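Local coordinates for uncharacterized protein PA2218 (Pseudomonas aeruginosa, PDB 2HDW) that is uncharacterised but adopts an alpha/beta hydrolase fold and, like E. coli YcjY to which it is related, probably has hydrolase activity, at residues D205-S211 / F292-L298; T299-E303 / A326-A331. All coordinates share one frame; numbering follows the deposited sequence.

Contact 1: residues D205-S211 / F292-L298; sequences DMTRVMS and FMNMPIL
The ring of F292 takes the methyl CE of M210 on one face, in a Met-aromatic contact within an alpha/beta hydrolase fold. CE stands 3.6 Å from the F292 ring centroid, 24° off the ring normal and displaced toward CG, a CH-pi arrangement; the sulfur SD lies farther out and oblique to the ring. The bend of the M210 chain at its last torsion (chi3 -114°) lays the methyl over the ring. CG2 of T207 and CB of M206 also approach the ring obliquely, and the ring of F105 meets it with the planes steeply inclined.

Residues from D205 to S211, the N-cap and start of helix 206-212, pack against the 292-298 loop. OD1 of D205 accepts from R208 N from above the carboxylate plane, weakly from T207 N, and on the syn side from OG1 of T207, 2.8 Å from D205 OD1. These bonds hold the carboxylate in place beside I297, whose CG1 and CD1 rest against OD1, while CD1 of L298 approaches OD2. T207 turns its CB onto the backbone, with CB 3.3 Å from F292 O, and its methyl CG2 reaches the carbonyl of M295. At the far end, OG of S211 lies against CA of M293 and donates to T207 O, which S211 N approaches from the opposite face of the carbonyl plane. R223 of helix 220-240 hydrogen-bonds to M293 O.

No direct hydrogen bond links the two segments; a water bridges them. It donates to I297 O at 3.0 Å on the loop side, and on the helix side it lies 2.7 Å from D205 OD2 and 3.2 Å from T207 OG1.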
ATOM      1  N   ASP A 205      -7.961  -3.316   6.109  1.00 10.19           N
ATOM      2  CA  ASP A 205      -8.682  -2.049   6.071  1.00  9.73           C
ATOM      3  C   ASP A 205      -8.026  -1.467   7.323  1.00  9.94           C
ATOM      4  O   ASP A 205      -8.389  -1.849   8.436  1.00 10.41           O
ATOM      5  CB  ASP A 205     -10.187  -2.237   6.303  1.00 11.20           C
ATOM      6  CG  ASP A 205     -10.899  -0.923   6.603  1.00 10.65           C
ATOM      7  OD1 ASP A 205     -10.232   0.012   7.088  1.00 10.78           O
ATOM      8  OD2 ASP A 205     -12.125  -0.824   6.381  1.00 12.73           O
ATOM      9  N   MET A 206      -7.039  -0.587   7.157  1.00  9.22           N
ATOM     10  CA  MET A 206      -6.348  -0.045   8.321  1.00  8.91           C
ATOM     11  C   MET A 206      -7.206   0.695   9.356  1.00 10.34           C
ATOM     12  O   MET A 206      -6.848   0.716  10.539  1.00  8.91           O
ATOM     13  CB  MET A 206      -5.162   0.834   7.890  1.00  6.21           C
ATOM     14  CG  MET A 206      -4.014   0.084   7.170  1.00  7.43           C
ATOM     15  SD  MET A 206      -3.382  -1.437   8.001  1.00  1.11           S
ATOM     16  CE  MET A 206      -2.862  -0.720   9.567  1.00  1.11           C
ATOM     17  N   THR A 207      -8.327   1.299   8.946  1.00  9.31           N
ATOM     18  CA  THR A 207      -9.159   2.000   9.924  1.00  9.53           C
ATOM     19  C   THR A 207      -9.876   0.965  10.785  1.00 11.35           C
ATOM     20  O   THR A 207     -10.056   1.155  11.991  1.00 10.04           O
ATOM     21  CB  THR A 207     -10.207   2.953   9.262  1.00 10.27           C
ATOM     22  OG1 THR A 207     -11.157   2.196   8.493  1.00  8.89           O
ATOM     23  CG2 THR A 207      -9.508   3.965   8.369  1.00  8.49           C
ATOM     24  N   ARG A 208     -10.265  -0.145  10.166  1.00 11.60           N
ATOM     25  CA  ARG A 208     -10.941  -1.204  10.905  1.00 11.96           C
ATOM     26  C   ARG A 208      -9.986  -1.877  11.892  1.00 12.24           C
ATOM     27  O   ARG A 208     -10.332  -2.078  13.053  1.00 10.96           O
ATOM     28  CB  ARG A 208     -11.501  -2.260   9.947  1.00 12.83           C
ATOM     29  CG  ARG A 208     -12.131  -3.458  10.647  1.00 15.43           C
ATOM     30  CD  ARG A 208     -12.550  -4.531   9.647  1.00 16.48           C
ATOM     31  NE  ARG A 208     -13.771  -4.171   8.930  1.00 20.71           N
ATOM     32  CZ  ARG A 208     -15.000  -4.331   9.418  1.00 21.25           C
ATOM     33  NH1 ARG A 208     -15.176  -4.854  10.626  1.00 18.63           N
ATOM     34  NH2 ARG A 208     -16.049  -3.951   8.702  1.00 20.68           N
ATOM     35  N   VAL A 209      -8.778  -2.212  11.445  1.00 11.70           N
ATOM     36  CA  VAL A 209      -7.844  -2.891  12.336  1.00 12.09           C
ATOM     37  C   VAL A 209      -7.400  -2.022  13.512  1.00 12.80           C
ATOM     38  O   VAL A 209      -7.222  -2.523  14.621  1.00 10.58           O
ATOM     39  CB  VAL A 209      -6.598  -3.418  11.574  1.00 13.65           C
ATOM     40  CG1 VAL A 209      -5.667  -2.279  11.191  1.00 12.53           C
ATOM     41  CG2 VAL A 209      -5.871  -4.433  12.437  1.00 18.46           C
ATOM     42  N   MET A 210      -7.231  -0.722  13.285  1.00 11.67           N
ATOM     43  CA  MET A 210      -6.821   0.154  14.375  1.00 12.75           C
ATOM     44  C   MET A 210      -7.974   0.483  15.320  1.00 14.43           C
ATOM     45  O   MET A 210      -7.761   0.764  16.507  1.00 12.80           O
ATOM     46  CB  MET A 210      -6.200   1.442  13.829  1.00 10.70           C
ATOM     47  CG  MET A 210      -4.744   1.250  13.429  1.00 13.38           C
ATOM     48  SD  MET A 210      -3.795   2.753  13.282  1.00  8.33           S
ATOM     49  CE  MET A 210      -3.462   2.746  11.569  1.00 15.15           C
ATOM     50  N   SER A 211      -9.195   0.434  14.797  1.00 14.12           N
ATOM     51  CA  SER A 211     -10.373   0.729  15.602  1.00 14.86           C
ATOM     52  C   SER A 211     -10.903  -0.488  16.361  1.00 16.04           C
ATOM     53  O   SER A 211     -11.282  -0.374  17.532  1.00 16.47           O
ATOM     54  CB  SER A 211     -11.483   1.298  14.717  1.00 14.40           C
ATOM     55  OG  SER A 211     -11.087   2.532  14.144  1.00 15.68           O
ATOM     56  N   PHE A 292      -7.053   7.243  11.954  1.00  9.78           N
ATOM     57  CA  PHE A 292      -7.586   5.949  11.532  1.00 11.11           C
ATOM     58  C   PHE A 292      -8.725   5.447  12.411  1.00  9.57           C
ATOM     59  O   PHE A 292      -9.678   4.841  11.920  1.00 10.78           O
ATOM     60  CB  PHE A 292      -6.461   4.904  11.512  1.00  8.85           C
ATOM     61  CG  PHE A 292      -5.471   5.110  10.403  1.00  9.23           C
ATOM     62  CD1 PHE A 292      -5.695   4.562   9.141  1.00  7.24           C
ATOM     63  CD2 PHE A 292      -4.320   5.870  10.613  1.00  7.90           C
ATOM     64  CE1 PHE A 292      -4.789   4.766   8.100  1.00  8.02           C
ATOM     65  CE2 PHE A 292      -3.408   6.084   9.582  1.00  6.55           C
ATOM     66  CZ  PHE A 292      -3.644   5.528   8.321  1.00  8.17           C
ATOM     67  N   MET A 293      -8.625   5.703  13.709  1.00  9.06           N
ATOM     68  CA  MET A 293      -9.644   5.258  14.655  1.00  9.53           C
ATOM     69  C   MET A 293     -10.914   6.106  14.572  1.00  9.66           C
ATOM     70  O   MET A 293     -11.955   5.731  15.122  1.00 10.03           O
ATOM     71  CB  MET A 293      -9.089   5.312  16.096  1.00  7.95           C
ATOM     72  CG  MET A 293      -7.899   4.376  16.386  1.00  9.38           C
ATOM     73  SD  MET A 293      -7.289   4.439  18.123  1.00  1.11           S
ATOM     74  CE  MET A 293      -8.467   3.414  18.891  1.00 11.60           C
ATOM     75  N   ASN A 294     -10.841   7.224  13.855  1.00  9.50           N
ATOM     76  CA  ASN A 294     -11.970   8.154  13.776  1.00  9.54           C
ATOM     77  C   ASN A 294     -12.521   8.464  12.378  1.00 10.36           C
ATOM     78  O   ASN A 294     -13.573   9.100  12.251  1.00  8.79           O
ATOM     79  CB  ASN A 294     -11.547   9.459  14.465  1.00 10.30           C
ATOM     80  CG  ASN A 294     -12.717  10.359  14.805  1.00 10.90           C
ATOM     81  OD1 ASN A 294     -13.744   9.903  15.303  1.00  9.84           O
ATOM     82  ND2 ASN A 294     -12.555  11.652  14.558  1.00 11.99           N
ATOM     83  N   MET A 295     -11.834   8.001  11.337  1.00 10.29           N
ATOM     84  CA  MET A 295     -12.260   8.276   9.963  1.00 11.91           C
ATOM     85  C   MET A 295     -12.214   7.020   9.091  1.00 11.03           C
ATOM     86  O   MET A 295     -11.198   6.723   8.461  1.00 10.60           O
ATOM     87  CB  MET A 295     -11.357   9.352   9.353  1.00  9.72           C
ATOM     88  CG  MET A 295     -12.119  10.507   8.720  1.00 18.78           C
ATOM     89  SD  MET A 295     -13.023  11.487   9.932  1.00  1.11           S
ATOM     90  CE  MET A 295     -12.006  12.939   9.963  1.00 17.27           C
ATOM     91  N   PRO A 296     -13.325   6.269   9.036  1.00 11.81           N
ATOM     92  CA  PRO A 296     -13.323   5.056   8.218  1.00 11.30           C
ATOM     93  C   PRO A 296     -13.213   5.288   6.718  1.00 11.05           C
ATOM     94  O   PRO A 296     -13.605   6.336   6.195  1.00  7.45           O
ATOM     95  CB  PRO A 296     -14.635   4.375   8.607  1.00 11.61           C
ATOM     96  CG  PRO A 296     -15.514   5.516   8.971  1.00 14.56           C
ATOM     97  CD  PRO A 296     -14.600   6.416   9.761  1.00 10.81           C
ATOM     98  N   ILE A 297     -12.652   4.295   6.041  1.00  8.45           N
ATOM     99  CA  ILE A 297     -12.507   4.324   4.597  1.00  8.18           C
ATOM    100  C   ILE A 297     -13.546   3.346   4.051  1.00  7.50           C
ATOM    101  O   ILE A 297     -14.245   2.686   4.825  1.00  8.57           O
ATOM    102  CB  ILE A 297     -11.105   3.854   4.150  1.00  7.20           C
ATOM    103  CG1 ILE A 297     -10.808   2.477   4.740  1.00  8.26           C
ATOM    104  CG2 ILE A 297     -10.057   4.889   4.574  1.00  7.07           C
ATOM    105  CD1 ILE A 297      -9.647   1.747   4.069  1.00  8.56           C
ATOM    106  N   LEU A 298     -13.650   3.275   2.727  1.00  7.20           N
ATOM    107  CA  LEU A 298     -14.574   2.369   2.033  1.00  7.90           C
ATOM    108  C   LEU A 298     -16.062   2.687   2.135  1.00  9.15           C
ATOM    109  O   LEU A 298     -16.899   1.866   1.748  1.00  8.93           O
ATOM    110  CB  LEU A 298     -14.346   0.929   2.499  1.00  8.51           C
ATOM    111  CG  LEU A 298     -12.906   0.412   2.472  1.00 10.26           C
ATOM    112  CD1 LEU A 298     -12.898  -1.066   2.861  1.00 11.51           C
ATOM    113  CD2 LEU A 298     -12.304   0.608   1.094  1.00 11.68           C
TER
HETATM  114  O   HOH W   1     -13.904   1.037   7.250  1.00  6.13           O

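Contact 2: residues T299-E303 / A326-A331; sequences TYIKE and AYAAAA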
ATOM      1  N   THR A 299     -16.406   3.872   2.631  1.00  9.04           N
ATOM      2  CA  THR A 299     -17.813   4.233   2.745  1.00  9.09           C
ATOM      3  C   THR A 299     -18.526   4.132   1.401  1.00  9.24           C
ATOM      4  O   THR A 299     -19.652   3.634   1.313  1.00  7.93           O
ATOM      5  CB  THR A 299     -17.988   5.676   3.261  1.00  9.44           C
ATOM      6  OG1 THR A 299     -17.345   5.808   4.531  1.00  7.86           O
ATOM      7  CG2 THR A 299     -19.474   6.013   3.427  1.00  9.91           C
ATOM      8  N   TYR A 300     -17.853   4.600   0.355  1.00  9.17           N
ATOM      9  CA  TYR A 300     -18.421   4.618  -0.986  1.00  8.68           C
ATOM     10  C   TYR A 300     -17.908   3.520  -1.914  1.00  9.39           C
ATOM     11  O   TYR A 300     -17.885   3.681  -3.139  1.00  8.58           O
ATOM     12  CB  TYR A 300     -18.161   5.997  -1.588  1.00  8.24           C
ATOM     13  CG  TYR A 300     -18.733   7.104  -0.725  1.00  7.78           C
ATOM     14  CD1 TYR A 300     -20.090   7.409  -0.771  1.00  7.90           C
ATOM     15  CD2 TYR A 300     -17.930   7.808   0.180  1.00  8.71           C
ATOM     16  CE1 TYR A 300     -20.644   8.380   0.056  1.00  9.35           C
ATOM     17  CE2 TYR A 300     -18.473   8.786   1.021  1.00  9.05           C
ATOM     18  CZ  TYR A 300     -19.838   9.062   0.949  1.00  9.33           C
ATOM     19  OH  TYR A 300     -20.412  10.007   1.769  1.00 11.35           O
ATOM     20  N   ILE A 301     -17.530   2.388  -1.329  1.00  8.52           N
ATOM     21  CA  ILE A 301     -17.003   1.271  -2.099  1.00  8.12           C
ATOM     22  C   ILE A 301     -17.922   0.787  -3.225  1.00  8.66           C
ATOM     23  O   ILE A 301     -17.445   0.332  -4.261  1.00  7.09           O
ATOM     24  CB  ILE A 301     -16.655   0.090  -1.159  1.00  9.03           C
ATOM     25  CG1 ILE A 301     -15.922  -0.995  -1.942  1.00  8.42           C
ATOM     26  CG2 ILE A 301     -17.924  -0.446  -0.493  1.00  9.23           C
ATOM     27  CD1 ILE A 301     -15.376  -2.107  -1.076  1.00  9.79           C
ATOM     28  N   LYS A 302     -19.234   0.894  -3.036  1.00  9.06           N
ATOM     29  CA  LYS A 302     -20.177   0.453  -4.061  1.00 10.62           C
ATOM     30  C   LYS A 302     -20.170   1.362  -5.286  1.00 11.17           C
ATOM     31  O   LYS A 302     -20.708   1.000  -6.337  1.00 11.08           O
ATOM     32  CB  LYS A 302     -21.598   0.381  -3.495  1.00 11.18           C
ATOM     33  CG  LYS A 302     -21.809  -0.734  -2.485  1.00 13.25           C
ATOM     34  CD  LYS A 302     -23.226  -0.684  -1.911  1.00 17.67           C
ATOM     35  CE  LYS A 302     -23.487  -1.850  -0.967  1.00 19.57           C
ATOM     36  NZ  LYS A 302     -24.823  -1.752  -0.304  1.00 26.25           N
ATOM     37  N   GLU A 303     -19.556   2.534  -5.149  1.00  8.43           N
ATOM     38  CA  GLU A 303     -19.491   3.482  -6.251  1.00  8.21           C
ATOM     39  C   GLU A 303     -18.289   3.275  -7.155  1.00  7.71           C
ATOM     40  O   GLU A 303     -17.986   4.109  -8.010  1.00  7.27           O
ATOM     41  CB  GLU A 303     -19.564   4.918  -5.720  1.00  7.43           C
ATOM     42  CG  GLU A 303     -20.974   5.246  -5.232  1.00  8.66           C
ATOM     43  CD  GLU A 303     -21.109   6.627  -4.636  1.00  9.42           C
ATOM     44  OE1 GLU A 303     -20.422   7.557  -5.105  1.00 10.75           O
ATOM     45  OE2 GLU A 303     -21.920   6.783  -3.702  1.00 12.22           O
ATOM     46  N   ALA A 326     -14.788  -6.607   2.552  1.00 11.68           N
ATOM     47  CA  ALA A 326     -14.791  -5.674   1.432  1.00 10.64           C
ATOM     48  C   ALA A 326     -15.595  -6.235   0.259  1.00  9.99           C
ATOM     49  O   ALA A 326     -16.364  -5.514  -0.376  1.00  9.07           O
ATOM     50  CB  ALA A 326     -13.356  -5.370   0.997  1.00  9.49           C
ATOM     51  N   TYR A 327     -15.424  -7.523  -0.024  1.00  9.71           N
ATOM     52  CA  TYR A 327     -16.155  -8.150  -1.116  1.00  9.89           C
ATOM     53  C   TYR A 327     -17.660  -8.063  -0.877  1.00 10.93           C
ATOM     54  O   TYR A 327     -18.417  -7.742  -1.788  1.00 11.93           O
ATOM     55  CB  TYR A 327     -15.746  -9.614  -1.266  1.00 10.08           C
ATOM     56  CG  TYR A 327     -16.547 -10.368  -2.304  1.00 10.99           C
ATOM     57  CD1 TYR A 327     -16.308 -10.193  -3.668  1.00 11.80           C
ATOM     58  CD2 TYR A 327     -17.545 -11.261  -1.921  1.00 12.46           C
ATOM     59  CE1 TYR A 327     -17.045 -10.892  -4.628  1.00 11.37           C
ATOM     60  CE2 TYR A 327     -18.289 -11.968  -2.866  1.00 14.25           C
ATOM     61  CZ  TYR A 327     -18.033 -11.781  -4.216  1.00 15.04           C
ATOM     62  OH  TYR A 327     -18.745 -12.500  -5.146  1.00 14.18           O
ATOM     63  N   ALA A 328     -18.095  -8.342   0.351  1.00 12.69           N
ATOM     64  CA  ALA A 328     -19.522  -8.292   0.667  1.00 12.36           C
ATOM     65  C   ALA A 328     -20.063  -6.874   0.557  1.00 13.16           C
ATOM     66  O   ALA A 328     -21.206  -6.668   0.133  1.00 12.62           O
ATOM     67  CB  ALA A 328     -19.774  -8.835   2.071  1.00 13.67           C
ATOM     68  N   ALA A 329     -19.235  -5.903   0.935  1.00 11.65           N
ATOM     69  CA  ALA A 329     -19.618  -4.495   0.886  1.00 11.07           C
ATOM     70  C   ALA A 329     -19.661  -3.932  -0.526  1.00 10.79           C
ATOM     71  O   ALA A 329     -20.437  -3.018  -0.810  1.00  9.12           O
ATOM     72  CB  ALA A 329     -18.656  -3.671   1.730  1.00 13.49           C
ATOM     73  N   ALA A 330     -18.827  -4.476  -1.409  1.00 10.88           N
ATOM     74  CA  ALA A 330     -18.744  -4.011  -2.793  1.00 11.08           C
ATOM     75  C   ALA A 330     -19.924  -4.434  -3.663  1.00 12.54           C
ATOM     76  O   ALA A 330     -20.752  -5.243  -3.256  1.00 12.48           O
ATOM     77  CB  ALA A 330     -17.446  -4.502  -3.421  1.00  6.81           C
ATOM     78  N   ALA A 331     -19.980  -3.882  -4.873  1.00 13.52           N
ATOM     79  CA  ALA A 331     -21.040  -4.188  -5.828  1.00 13.62           C
ATOM     80  C   ALA A 331     -20.409  -4.793  -7.077  1.00 14.15           C
ATOM     81  O   ALA A 331     -19.218  -4.615  -7.315  1.00 12.65           O
ATOM     82  CB  ALA A 331     -21.794  -2.911  -6.194  1.00 13.86           C
TER
HETATM   83  O   HOH W   2     -18.361  -1.722  -5.932  1.00 10.14           O
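I301 sets its side chain against the last turn of helix 320-329, and its two branches part over that turn. CG1 is anti to the backbone N (chi1 -172°) and the chain continues extended, which carries CD1 forward to the alanine surface; there CD1 lies 3.9 Å from A330 CB and 3.6 Å from A326 O, with A326 CB a little farther away. The other branch, CG2, settles against A329, 3.6 Å from A329 O and a little farther from its CB. Small methyl groups at A326, A329 and A330 thus let one isoleucine lie close to the helix backbone.

K302 uses its chain differently. It runs fully extended beyond CG alongside the A329 carbonyl, and the aliphatic part does the touching: CG is 3.1 Å and CE 3.3 Å from A329 O. Farther on, CB of A331 sits 4.1 Å from K302 O, where the chain has already left the helix.

The polar link between the backbones is made by water. One molecule donates to I301 O at 2.8 Å and accepts from A331 N at 2.9 Å, joining the 3-10 turn to A331, the second residue beyond the helix, without any direct hydrogen bond between the segments. K334 hydrogen-bonds to the carbonyls of Y327 and A330 and makes a cation-pi contact with the Y327 ring, while A326 and A330 touch L311 and I309 of strand 309-314.

Taken together, a short 3-10 segment in the loop leading into strand 309-314 packs on the C-terminal end of helix 320-329, the helix of the beta-alpha-beta crossover from strand 309-314 to strand 334-339 at one edge of the sheet in this alpha/beta hydrolase fold.

Contacts 1 and 2 follow one another along the chain, and their centres are about 15 Å apart. Residues 292-298 and 299-303 form one continuous run of the loop leading from helix 289-292 to strand 309-314, yet the contacts otherwise do not touch. The first pairs the loop with helix 206-212, which follows strand 197-201; the second pairs it with the end of helix 320-329, which follows strand 309-314. Those two strands are adjacent and parallel in the eight-stranded mixed sheet. A single loop without regular strands therefore packs in succession against helices that follow neighbouring strands, showing how a long connection is fastened piecemeal to an alpha/beta core.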